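Side-chain contacts in putative beta-glucosidase (Bifidobacterium adolescentis, PDB 5WAB), which hydrolyses beta-glucosidic linkages as a glycoside hydrolase family 3 beta-glucosidase: residues A[378-383]-A[388-393]; A[403-408]-A[483-488]; A[432-437]-A[444-449]; A[457-460]-A[465-468]. All coordinates share one frame; numbering follows the deposited sequence.

All four contacts belong to the C-terminal alpha/beta domain and surround its six-stranded mixed sheet. Contacts 2, 3 and 4 are buried and wholly aliphatic or aromatic. Contact 3 lays helix 428-438 on one face of the sheet, contact 4 extends that face over strand 465-468 with a loop tryptophan, and contact 2 lies on the opposite face, where helix 476-484 ends. Strand 444-449 stands between strands 403-409 and 465-468, so backbone hydrogen bonds tie these three contacts together. Contact 1 lies farther out, about 12 Å from contact 3 between centres. It is only partly buried, and its chemistry is correspondingly more polar, with a bridging water and charged side chains.

Contact 1. Residues A[378-383]-A[388-393]; sequences GFTLDL and RTLEAE
T380 and L390 meet through methyl groups placed by their first torsions. In T380 chi1 is 53°, which sets OG1 between the backbone N and the carbonyl carbon and puts CG2 opposite the carbonyl carbon and beside the backbone N, where it meets L390 CD1. L390 adopts chi1 -68° and then runs out extended, its CD1 coming to 4.1 Å from T380 CG2, with the two side chains crossing at about a right angle. Nearer the helix backbone, the carbonyl O of G378 rests 3.5 Å from L390 CB. G378 has a positive phi, which by itself favours glycine; its CA is 4.8 Å from L390 CA. A water completes the join: it accepts from G378 N, donates to L390 O and donates to E393 OE1. The hydroxyl of T380 bonds within its own loop, donating from OG1 to D382 OD1 at 2.5 Å, above the carboxylate plane, while K429 NZ bonds to the same OG1 and to D382 O. A valine in place of T380 would probably leave the D382 carboxylate and the K429 ammonium without the hydroxyl that links them. On the helix, R388 NH1 pairs with E391 OE1 at 3.2 Å. The contact thus folds the loop that follows edge strand 373-376 back along the first turns of helix 388-399, while E391 leans on L433 and F379 on Q430 of the adjacent helix 428-438.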
loop_
_atom_site.group_PDB
_atom_site.type_symbol
_atom_site.label_atom_id
_atom_site.label_comp_id
_atom_site.label_asym_id
_atom_site.label_seq_id
_atom_site.Cartn_x
_atom_site.Cartn_y
_atom_site.Cartn_z
ATOM N N GLY A 378 -10.887 -15.304 26.978
ATOM C CA GLY A 378 -11.932 -15.824 26.103
ATOM C C GLY A 378 -11.501 -16.932 25.182
ATOM O O GLY A 378 -12.173 -17.963 25.091
ATOM N N PHE A 379 -10.379 -16.751 24.493
ATOM C CA PHE A 379 -9.894 -17.729 23.533
ATOM C C PHE A 379 -8.376 -17.650 23.490
ATOM O O PHE A 379 -7.763 -16.730 24.038
ATOM C CB PHE A 379 -10.510 -17.500 22.148
ATOM C CG PHE A 379 -10.287 -16.113 21.608
ATOM C CD1 PHE A 379 -9.190 -15.827 20.811
ATOM C CD2 PHE A 379 -11.176 -15.092 21.899
ATOM C CE1 PHE A 379 -8.986 -14.552 20.315
ATOM C CE2 PHE A 379 -10.976 -13.814 21.408
ATOM C CZ PHE A 379 -9.882 -13.544 20.616
ATOM N N THR A 380 -7.771 -18.630 22.835
ATOM C CA THR A 380 -6.330 -18.658 22.651
ATOM C C THR A 380 -5.967 -18.292 21.218
ATOM O O THR A 380 -6.774 -18.420 20.294
ATOM C CB THR A 380 -5.773 -20.036 23.012
ATOM O OG1 THR A 380 -6.481 -21.044 22.283
ATOM C CG2 THR A 380 -5.931 -20.288 24.500
ATOM N N LEU A 381 -4.735 -17.807 21.044
ATOM C CA LEU A 381 -4.250 -17.384 19.736
ATOM C C LEU A 381 -3.638 -18.525 18.937
ATOM O O LEU A 381 -2.742 -18.295 18.117
ATOM C CB LEU A 381 -3.251 -16.237 19.894
ATOM C CG LEU A 381 -3.811 -14.978 20.569
ATOM C CD1 LEU A 381 -2.781 -13.852 20.599
ATOM C CD2 LEU A 381 -5.098 -14.523 19.897
ATOM N N ASP A 382 -4.099 -19.746 19.154
ATOM C CA ASP A 382 -3.618 -20.928 18.460
ATOM C C ASP A 382 -4.769 -21.591 17.716
ATOM O O ASP A 382 -5.916 -21.136 17.759
ATOM C CB ASP A 382 -2.957 -21.908 19.434
ATOM C CG ASP A 382 -3.800 -22.182 20.661
ATOM O OD1 ASP A 382 -5.046 -22.210 20.555
ATOM O OD2 ASP A 382 -3.205 -22.381 21.741
ATOM N N LEU A 383 -4.435 -22.674 17.016
ATOM C CA LEU A 383 -5.402 -23.470 16.275
ATOM C C LEU A 383 -6.105 -24.504 17.147
ATOM O O LEU A 383 -6.927 -25.270 16.630
ATOM C CB LEU A 383 -4.707 -24.161 15.098
ATOM N N ARG A 388 -14.045 -24.234 26.589
ATOM C CA ARG A 388 -15.313 -23.895 27.228
ATOM C C ARG A 388 -15.104 -23.175 28.554
ATOM O O ARG A 388 -15.950 -22.373 28.964
ATOM C CB ARG A 388 -16.156 -25.156 27.426
ATOM C CG ARG A 388 -16.604 -25.791 26.122
ATOM C CD ARG A 388 -17.670 -24.939 25.445
ATOM N NE ARG A 388 -18.058 -25.456 24.135
ATOM C CZ ARG A 388 -17.546 -25.020 22.987
ATOM N NH1 ARG A 388 -16.639 -24.055 22.999
ATOM N NH2 ARG A 388 -17.941 -25.535 21.830
ATOM N N THR A 389 -13.985 -23.438 29.232
ATOM C CA THR A 389 -13.722 -22.778 30.506
ATOM C C THR A 389 -13.407 -21.303 30.300
ATOM O O THR A 389 -13.946 -20.438 31.000
ATOM C CB THR A 389 -12.575 -23.474 31.238
ATOM O OG1 THR A 389 -12.871 -24.870 31.371
ATOM C CG2 THR A 389 -12.388 -22.863 32.623
ATOM N N LEU A 390 -12.507 -20.999 29.364
ATOM C CA LEU A 390 -12.220 -19.605 29.041
ATOM C C LEU A 390 -13.453 -18.911 28.478
ATOM O O LEU A 390 -13.703 -17.734 28.765
ATOM C CB LEU A 390 -11.061 -19.523 28.048
ATOM C CG LEU A 390 -9.685 -19.941 28.568
ATOM C CD1 LEU A 390 -8.651 -19.773 27.475
ATOM C CD2 LEU A 390 -9.302 -19.149 29.808
ATOM N N GLU A 391 -14.240 -19.633 27.677
ATOM C CA GLU A 391 -15.452 -19.064 27.098
ATOM C C GLU A 391 -16.455 -18.692 28.181
ATOM O O GLU A 391 -17.061 -17.615 28.134
ATOM C CB GLU A 391 -16.057 -20.058 26.106
ATOM C CG GLU A 391 -17.290 -19.583 25.364
ATOM C CD GLU A 391 -17.701 -20.554 24.267
ATOM O OE1 GLU A 391 -16.843 -20.887 23.421
ATOM O OE2 GLU A 391 -18.869 -21.008 24.265
ATOM N N ALA A 392 -16.633 -19.569 29.173
ATOM C CA ALA A 392 -17.563 -19.292 30.263
ATOM C C ALA A 392 -17.095 -18.120 31.119
ATOM O O ALA A 392 -17.915 -17.313 31.573
ATOM C CB ALA A 392 -17.755 -20.542 31.121
ATOM N N GLU A 393 -15.787 -18.021 31.376
ATOM C CA GLU A 393 -15.275 -16.879 32.127
ATOM C C GLU A 393 -15.564 -15.573 31.400
ATOM O O GLU A 393 -15.945 -14.575 32.026
ATOM C CB GLU A 393 -13.771 -17.019 32.370
ATOM C CG GLU A 393 -13.188 -15.843 33.155
ATOM C CD GLU A 393 -11.689 -15.676 32.979
ATOM O OE1 GLU A 393 -11.076 -16.451 32.210
ATOM O OE2 GLU A 393 -11.125 -14.752 33.606
HETATM O O HOH W 1 -11.611 -16.115 29.822
#

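Contact 2. Residues A[403-408]-A[483-488]; sequences VVLMFL and VIFGKV
L405 and I484 form the centre of this contact, methyl against methyl: L405 CD1 is 3.8 Å from I484 CG2, and the second leucine methyl, CD2, is also close to that atom. The two side chains lie alongside one another and point opposite ways, one coming from the strand, the other from the last turn of the helix. I484 CG2 stands opposite its own backbone N (chi1 -68° for CG1), and besides meeting L405 it lies 4.0 Å above the ring plane of F485, displaced from the ring centre. L405 CD1 in turn reaches F485 CZ obliquely at 4.4 Å. At the other end of the isoleucine, I484 CD1 approaches F407 CZ at 4.4 Å, again at a slant to the ring.

A second shell steadies these groups. L405 packs on V445 and I334, F407 on V447, V336 and F340, and its ring meets that of F362 with the planes at about 45°. Behind I484 the chain leaves the helix at F485 and turns at G486, whose N bonds to V483 O at 3.2 Å; the same carbonyl is bonded by the Y548 hydroxyl. L467 touches V483 and I484 from strand 465-468. The end of helix 476-484 is thereby seated over strand 403-409, on the face of the sheet turned away from helix 428-438.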
loop_
_atom_site.group_PDB
_atom_site.type_symbol
_atom_site.label_atom_id
_atom_site.label_comp_id
_atom_site.label_asym_id
_atom_site.label_seq_id
_atom_site.Cartn_x
_atom_site.Cartn_y
_atom_site.Cartn_z
ATOM N N VAL A 403 -20.080 -1.820 28.913
ATOM C CA VAL A 403 -19.652 -2.065 27.544
ATOM C C VAL A 403 -18.588 -3.154 27.571
ATOM O O VAL A 403 -17.754 -3.197 28.481
ATOM C CB VAL A 403 -19.100 -0.787 26.875
ATOM C CG1 VAL A 403 -18.807 -1.032 25.402
ATOM C CG2 VAL A 403 -20.070 0.373 27.036
ATOM N N VAL A 404 -18.626 -4.043 26.583
ATOM C CA VAL A 404 -17.622 -5.086 26.428
ATOM C C VAL A 404 -16.822 -4.766 25.172
ATOM O O VAL A 404 -17.385 -4.644 24.078
ATOM C CB VAL A 404 -18.239 -6.495 26.381
ATOM C CG1 VAL A 404 -19.421 -6.541 25.458
ATOM C CG2 VAL A 404 -17.193 -7.521 25.965
ATOM N N LEU A 405 -15.515 -4.594 25.344
ATOM C CA LEU A 405 -14.580 -4.389 24.241
ATOM C C LEU A 405 -13.950 -5.737 23.914
ATOM O O LEU A 405 -13.071 -6.215 24.636
ATOM C CB LEU A 405 -13.530 -3.352 24.622
ATOM C CG LEU A 405 -14.094 -1.980 24.995
ATOM C CD1 LEU A 405 -12.989 -1.018 25.410
ATOM C CD2 LEU A 405 -14.910 -1.413 23.842
ATOM N N MET A 406 -14.411 -6.358 22.832
ATOM C CA MET A 406 -13.940 -7.676 22.431
ATOM C C MET A 406 -12.950 -7.542 21.287
ATOM O O MET A 406 -13.272 -6.959 20.246
ATOM C CB MET A 406 -15.096 -8.572 22.004
ATOM C CG MET A 406 -14.663 -9.999 21.773
ATOM S SD MET A 406 -16.083 -11.063 21.576
ATOM C CE MET A 406 -16.949 -10.671 23.091
ATOM N N PHE A 407 -11.758 -8.101 21.474
ATOM C CA PHE A 407 -10.670 -7.980 20.507
ATOM C C PHE A 407 -10.529 -9.299 19.756
ATOM O O PHE A 407 -10.120 -10.313 20.332
ATOM C CB PHE A 407 -9.375 -7.586 21.212
ATOM C CG PHE A 407 -9.365 -6.162 21.692
ATOM C CD1 PHE A 407 -10.121 -5.781 22.792
ATOM C CD2 PHE A 407 -8.603 -5.206 21.050
ATOM C CE1 PHE A 407 -10.118 -4.477 23.240
ATOM C CE2 PHE A 407 -8.594 -3.894 21.496
ATOM C CZ PHE A 407 -9.352 -3.532 22.589
ATOM N N LEU A 408 -10.874 -9.283 18.475
ATOM C CA LEU A 408 -10.852 -10.460 17.624
ATOM C C LEU A 408 -9.900 -10.235 16.451
ATOM O O LEU A 408 -9.366 -9.138 16.250
ATOM C CB LEU A 408 -12.263 -10.770 17.129
ATOM C CG LEU A 408 -13.312 -10.769 18.240
ATOM C CD1 LEU A 408 -14.724 -10.912 17.673
ATOM C CD2 LEU A 408 -13.004 -11.868 19.252
ATOM N N VAL A 483 -8.927 6.497 20.669
ATOM C CA VAL A 483 -10.063 6.447 19.759
ATOM C C VAL A 483 -11.297 5.904 20.466
ATOM O O VAL A 483 -12.381 6.494 20.400
ATOM C CB VAL A 483 -9.713 5.609 18.515
ATOM C CG1 VAL A 483 -10.960 5.362 17.681
ATOM C CG2 VAL A 483 -8.638 6.308 17.687
ATOM N N ILE A 484 -11.141 4.779 21.166
ATOM C CA ILE A 484 -12.276 4.112 21.797
ATOM C C ILE A 484 -12.889 4.996 22.876
ATOM O O ILE A 484 -14.113 5.015 23.063
ATOM C CB ILE A 484 -11.831 2.747 22.357
ATOM C CG1 ILE A 484 -11.488 1.795 21.208
ATOM C CG2 ILE A 484 -12.889 2.156 23.277
ATOM C CD1 ILE A 484 -10.865 0.489 21.652
ATOM N N PHE A 485 -12.061 5.763 23.581
ATOM C CA PHE A 485 -12.538 6.612 24.661
ATOM C C PHE A 485 -12.674 8.066 24.243
ATOM O O PHE A 485 -12.862 8.934 25.101
ATOM C CB PHE A 485 -11.631 6.475 25.879
ATOM C CG PHE A 485 -11.710 5.126 26.519
ATOM C CD1 PHE A 485 -12.713 4.836 27.427
ATOM C CD2 PHE A 485 -10.812 4.134 26.182
ATOM C CE1 PHE A 485 -12.804 3.590 28.007
ATOM C CE2 PHE A 485 -10.898 2.884 26.755
ATOM C CZ PHE A 485 -11.894 2.611 27.671
ATOM N N GLY A 486 -12.571 8.350 22.949
ATOM C CA GLY A 486 -12.979 9.635 22.435
ATOM C C GLY A 486 -11.979 10.751 22.582
ATOM O O GLY A 486 -12.341 11.911 22.361
ATOM N N LYS A 487 -10.740 10.452 22.976
ATOM C CA LYS A 487 -9.714 11.487 22.950
ATOM C C LYS A 487 -9.493 11.997 21.533
ATOM O O LYS A 487 -9.180 13.178 21.343
ATOM C CB LYS A 487 -8.404 10.962 23.542
ATOM C CG LYS A 487 -8.494 10.580 25.021
ATOM C CD LYS A 487 -9.051 11.731 25.860
ATOM C CE LYS A 487 -9.047 11.414 27.353
ATOM N NZ LYS A 487 -9.803 10.171 27.673
ATOM N N VAL A 488 -9.679 11.131 20.533
ATOM C CA VAL A 488 -9.584 11.498 19.128
ATOM C C VAL A 488 -10.669 10.734 18.386
ATOM O O VAL A 488 -11.058 9.631 18.786
ATOM C CB VAL A 488 -8.195 11.157 18.545
ATOM C CG1 VAL A 488 -7.814 9.729 18.900
ATOM C CG2 VAL A 488 -8.136 11.406 17.041
#

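Contact 3. Residues A[432-437]-A[444-449]; sequences ELLKAV and IVVVLS
L434, V437, I444 and V446, the side chains that meet here, are all branched aliphatics, so neither ring face nor ring edge is offered across the contact. The flat groups stand at its borders: the indole of W459 touches both L434 and V446, and the phenyl ring of F379 touches L433. Between them, L434 touches both strand residues. Its CG lies opposite the backbone N (chi1 172°), which directs CD1 into the angle formed by the two branches of I444, 3.8 Å from I444 CD1 and 3.9 Å from I444 CG2. The same methyl continues to V446 CG2 at 4.1 Å, so a single leucine branch spans two strand residues that project from the same face. I444 answers with an extended arm: chi1 is -57° and the chain beyond it is straight, carrying CD1 up to the helix. There it is met from a second direction by V437 CG1, also at 3.8 Å. L434 and V437 are one helical turn apart, and the end of I444 fits between them, crossing each at a slant. The contact is wholly apolar. The axes of 432-437 and 444-449 run nearly antiparallel (164°) and approach to 10.8 Å, as expected for a helix lying on a sheet. This is the returning half of a beta-alpha-beta crossover, in which helix 428-438 links the neighbouring parallel strands 403-409 and 444-449; V437 also touches M406 of the first strand, and helix 388-399 flanks L433 and A436.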
loop_
_atom_site.group_PDB
_atom_site.type_symbol
_atom_site.label_atom_id
_atom_site.label_comp_id
_atom_site.label_asym_id
_atom_site.label_seq_id
_atom_site.Cartn_x
_atom_site.Cartn_y
_atom_site.Cartn_z
ATOM N N GLU A 432 -17.804 -18.061 17.800
ATOM C CA GLU A 432 -18.644 -18.710 18.802
ATOM C C GLU A 432 -18.639 -17.938 20.112
ATOM O O GLU A 432 -19.686 -17.785 20.752
ATOM C CB GLU A 432 -18.191 -20.150 19.037
ATOM C CG GLU A 432 -18.584 -21.121 17.939
ATOM C CD GLU A 432 -17.827 -22.431 18.029
ATOM O OE1 GLU A 432 -16.987 -22.701 17.141
ATOM O OE2 GLU A 432 -18.064 -23.183 19.001
ATOM N N LEU A 433 -17.471 -17.443 20.529
ATOM C CA LEU A 433 -17.400 -16.665 21.761
ATOM C C LEU A 433 -18.203 -15.379 21.644
ATOM O O LEU A 433 -18.892 -14.979 22.591
ATOM C CB LEU A 433 -15.947 -16.357 22.110
ATOM C CG LEU A 433 -15.782 -15.394 23.284
ATOM C CD1 LEU A 433 -16.182 -16.067 24.579
ATOM C CD2 LEU A 433 -14.354 -14.893 23.360
ATOM N N LEU A 434 -18.124 -14.714 20.491
ATOM C CA LEU A 434 -18.909 -13.504 20.283
ATOM C C LEU A 434 -20.404 -13.792 20.382
ATOM O O LEU A 434 -21.144 -13.037 21.026
ATOM C CB LEU A 434 -18.566 -12.885 18.928
ATOM C CG LEU A 434 -19.431 -11.710 18.461
ATOM C CD1 LEU A 434 -19.435 -10.574 19.479
ATOM C CD2 LEU A 434 -18.960 -11.216 17.096
ATOM N N LYS A 435 -20.863 -14.890 19.770
ATOM C CA LYS A 435 -22.276 -15.251 19.861
ATOM C C LYS A 435 -22.687 -15.507 21.303
ATOM O O LYS A 435 -23.766 -15.082 21.735
ATOM C CB LYS A 435 -22.572 -16.490 19.010
ATOM C CG LYS A 435 -22.459 -16.290 17.502
ATOM C CD LYS A 435 -22.342 -17.626 16.767
ATOM C CE LYS A 435 -22.850 -17.530 15.328
ATOM N NZ LYS A 435 -22.188 -16.441 14.550
ATOM N N ALA A 436 -21.833 -16.191 22.068
ATOM C CA ALA A 436 -22.156 -16.493 23.459
ATOM C C ALA A 436 -22.173 -15.231 24.307
ATOM O O ALA A 436 -23.048 -15.066 25.164
ATOM C CB ALA A 436 -21.158 -17.503 24.020
ATOM N N VAL A 437 -21.212 -14.333 24.095
ATOM C CA VAL A 437 -21.206 -13.088 24.852
ATOM C C VAL A 437 -22.429 -12.247 24.500
ATOM O O VAL A 437 -23.057 -11.644 25.380
ATOM C CB VAL A 437 -19.887 -12.328 24.616
ATOM C CG1 VAL A 437 -19.969 -10.909 25.169
ATOM C CG2 VAL A 437 -18.721 -13.083 25.243
ATOM N N ILE A 444 -21.670 -4.546 22.604
ATOM C CA ILE A 444 -20.381 -5.119 22.240
ATOM C C ILE A 444 -19.711 -4.217 21.214
ATOM O O ILE A 444 -20.348 -3.787 20.245
ATOM C CB ILE A 444 -20.537 -6.542 21.684
ATOM C CG1 ILE A 444 -21.250 -7.438 22.695
ATOM C CG2 ILE A 444 -19.177 -7.114 21.326
ATOM C CD1 ILE A 444 -21.359 -8.876 22.277
ATOM N N VAL A 445 -18.438 -3.907 21.442
ATOM C CA VAL A 445 -17.573 -3.313 20.429
ATOM C C VAL A 445 -16.496 -4.335 20.088
ATOM O O VAL A 445 -15.755 -4.784 20.971
ATOM C CB VAL A 445 -16.951 -1.989 20.898
ATOM C CG1 VAL A 445 -16.145 -1.369 19.771
ATOM C CG2 VAL A 445 -18.023 -1.026 21.370
ATOM N N VAL A 446 -16.420 -4.710 18.817
ATOM C CA VAL A 446 -15.403 -5.627 18.319
ATOM C C VAL A 446 -14.285 -4.813 17.675
ATOM O O VAL A 446 -14.542 -3.984 16.796
ATOM C CB VAL A 446 -16.005 -6.637 17.330
ATOM C CG1 VAL A 446 -14.909 -7.380 16.580
ATOM C CG2 VAL A 446 -16.903 -7.612 18.069
ATOM N N VAL A 447 -13.052 -5.024 18.132
ATOM C CA VAL A 447 -11.858 -4.434 17.527
ATOM C C VAL A 447 -11.102 -5.532 16.791
ATOM O O VAL A 447 -10.740 -6.551 17.392
ATOM C CB VAL A 447 -10.958 -3.763 18.579
ATOM C CG1 VAL A 447 -9.737 -3.146 17.912
ATOM C CG2 VAL A 447 -11.743 -2.721 19.366
ATOM N N LEU A 448 -10.825 -5.307 15.507
ATOM C CA LEU A 448 -10.236 -6.315 14.632
ATOM C C LEU A 448 -8.730 -6.121 14.481
ATOM O O LEU A 448 -8.253 -5.003 14.272
ATOM C CB LEU A 448 -10.888 -6.270 13.248
ATOM C CG LEU A 448 -12.350 -6.701 13.127
ATOM C CD1 LEU A 448 -12.880 -6.390 11.736
ATOM C CD2 LEU A 448 -12.496 -8.182 13.430
ATOM N N SER A 449 -7.991 -7.230 14.568
ATOM C CA SER A 449 -6.557 -7.278 14.300
ATOM C C SER A 449 -6.327 -8.230 13.136
ATOM O O SER A 449 -6.603 -9.431 13.249
ATOM C CB SER A 449 -5.774 -7.755 15.526
ATOM O OG SER A 449 -5.890 -6.853 16.606
#

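Contact 4. Residues A[457-460]-A[465-468]; sequences APWA and GILE
I466 points its long branch from the strand into the angle between W459 and A460, two successive residues of the loop. Its CD1 does all the close touching: it is 3.7 Å from A460 CB and 3.9 Å from W459 CZ3. Tryptophan and isoleucine cross obliquely, and the methyl comes to the indole at a slant. The isoleucine is fully stretched, with chi1 -58° and chi2 179°, so its terminal methyl spans much of the distance to a backbone that stays well clear of the strand; A460 CA and I466 CA are 7.7 Å apart. In W459, chi1 of 48° places CG in the crowded position between backbone N and carbonyl carbon, so that the six-membered ring, through CZ3, reaches I466. The alanine adds a short methyl beside it, and the two together confine the isoleucine end.

The indole is held by more than this contact. V431 of helix 428-438 and L448 of strand 444-449 also touch it, NE1 makes a weak hydrogen bond to S455 O, and N462 ND2 bonds to W459 O. The loop therefore covers strand 465-468 on the same face of the sheet as helix 428-438, with W459 wedged between that helix and the strands; strand 465-468 itself runs parallel to 444-449 and antiparallel to the edge strand 317-321.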
loop_
_atom_site.group_PDB
_atom_site.type_symbol
_atom_site.label_atom_id
_atom_site.label_comp_id
_atom_site.label_asym_id
_atom_site.label_seq_id
_atom_site.Cartn_x
_atom_site.Cartn_y
_atom_site.Cartn_z
ATOM N N ALA A 457 -19.541 -9.335 7.790
ATOM C CA ALA A 457 -20.991 -9.525 7.779
ATOM C C ALA A 457 -21.498 -10.804 8.440
ATOM O O ALA A 457 -22.566 -10.743 9.074
ATOM C CB ALA A 457 -21.497 -9.454 6.331
ATOM N N PRO A 458 -20.837 -11.965 8.339
ATOM C CA PRO A 458 -21.401 -13.173 8.971
ATOM C C PRO A 458 -21.642 -13.050 10.466
ATOM O O PRO A 458 -22.484 -13.785 10.996
ATOM C CB PRO A 458 -20.360 -14.260 8.656
ATOM C CG PRO A 458 -19.153 -13.534 8.157
ATOM C CD PRO A 458 -19.676 -12.310 7.499
ATOM N N TRP A 459 -20.935 -12.163 11.167
ATOM C CA TRP A 459 -21.077 -12.031 12.612
ATOM C C TRP A 459 -21.376 -10.611 13.080
ATOM O O TRP A 459 -21.510 -10.395 14.289
ATOM C CB TRP A 459 -19.810 -12.536 13.318
ATOM C CG TRP A 459 -18.557 -11.981 12.726
ATOM C CD1 TRP A 459 -17.759 -12.579 11.792
ATOM C CD2 TRP A 459 -17.953 -10.713 13.020
ATOM N NE1 TRP A 459 -16.703 -11.763 11.487
ATOM C CE2 TRP A 459 -16.794 -10.613 12.225
ATOM C CE3 TRP A 459 -18.280 -9.655 13.876
ATOM C CZ2 TRP A 459 -15.958 -9.493 12.259
ATOM C CZ3 TRP A 459 -17.448 -8.541 13.907
ATOM C CH2 TRP A 459 -16.299 -8.472 13.103
ATOM N N ALA A 460 -21.460 -9.639 12.169
ATOM C CA ALA A 460 -21.628 -8.243 12.559
ATOM C C ALA A 460 -22.901 -8.002 13.363
ATOM O O ALA A 460 -22.987 -6.998 14.080
ATOM C CB ALA A 460 -21.614 -7.351 11.319
ATOM N N GLY A 465 -20.671 -1.976 17.686
ATOM C CA GLY A 465 -19.568 -1.209 17.150
ATOM C C GLY A 465 -18.477 -2.114 16.619
ATOM O O GLY A 465 -18.124 -3.104 17.268
ATOM N N ILE A 466 -17.955 -1.800 15.433
ATOM C CA ILE A 466 -16.903 -2.580 14.789
ATOM C C ILE A 466 -15.798 -1.627 14.360
ATOM O O ILE A 466 -16.003 -0.779 13.481
ATOM C CB ILE A 466 -17.410 -3.394 13.592
ATOM C CG1 ILE A 466 -18.527 -4.336 14.027
ATOM C CG2 ILE A 466 -16.271 -4.171 12.941
ATOM C CD1 ILE A 466 -19.096 -5.141 12.898
ATOM N N LEU A 467 -14.636 -1.758 14.981
ATOM C CA LEU A 467 -13.470 -0.958 14.654
ATOM C C LEU A 467 -12.443 -1.870 13.996
ATOM O O LEU A 467 -11.972 -2.827 14.619
ATOM C CB LEU A 467 -12.902 -0.290 15.907
ATOM C CG LEU A 467 -11.812 0.750 15.671
ATOM C CD1 LEU A 467 -12.375 1.916 14.878
ATOM C CD2 LEU A 467 -11.271 1.228 17.002
ATOM N N GLU A 468 -12.143 -1.606 12.728
ATOM C CA GLU A 468 -11.114 -2.344 11.998
ATOM C C GLU A 468 -9.783 -1.621 12.191
ATOM O O GLU A 468 -9.555 -0.555 11.608
ATOM C CB GLU A 468 -11.486 -2.465 10.521
ATOM C CG GLU A 468 -10.370 -2.953 9.599
ATOM C CD GLU A 468 -9.814 -4.320 9.967
ATOM O OE1 GLU A 468 -9.001 -4.403 10.913
ATOM O OE2 GLU A 468 -10.178 -5.311 9.298
#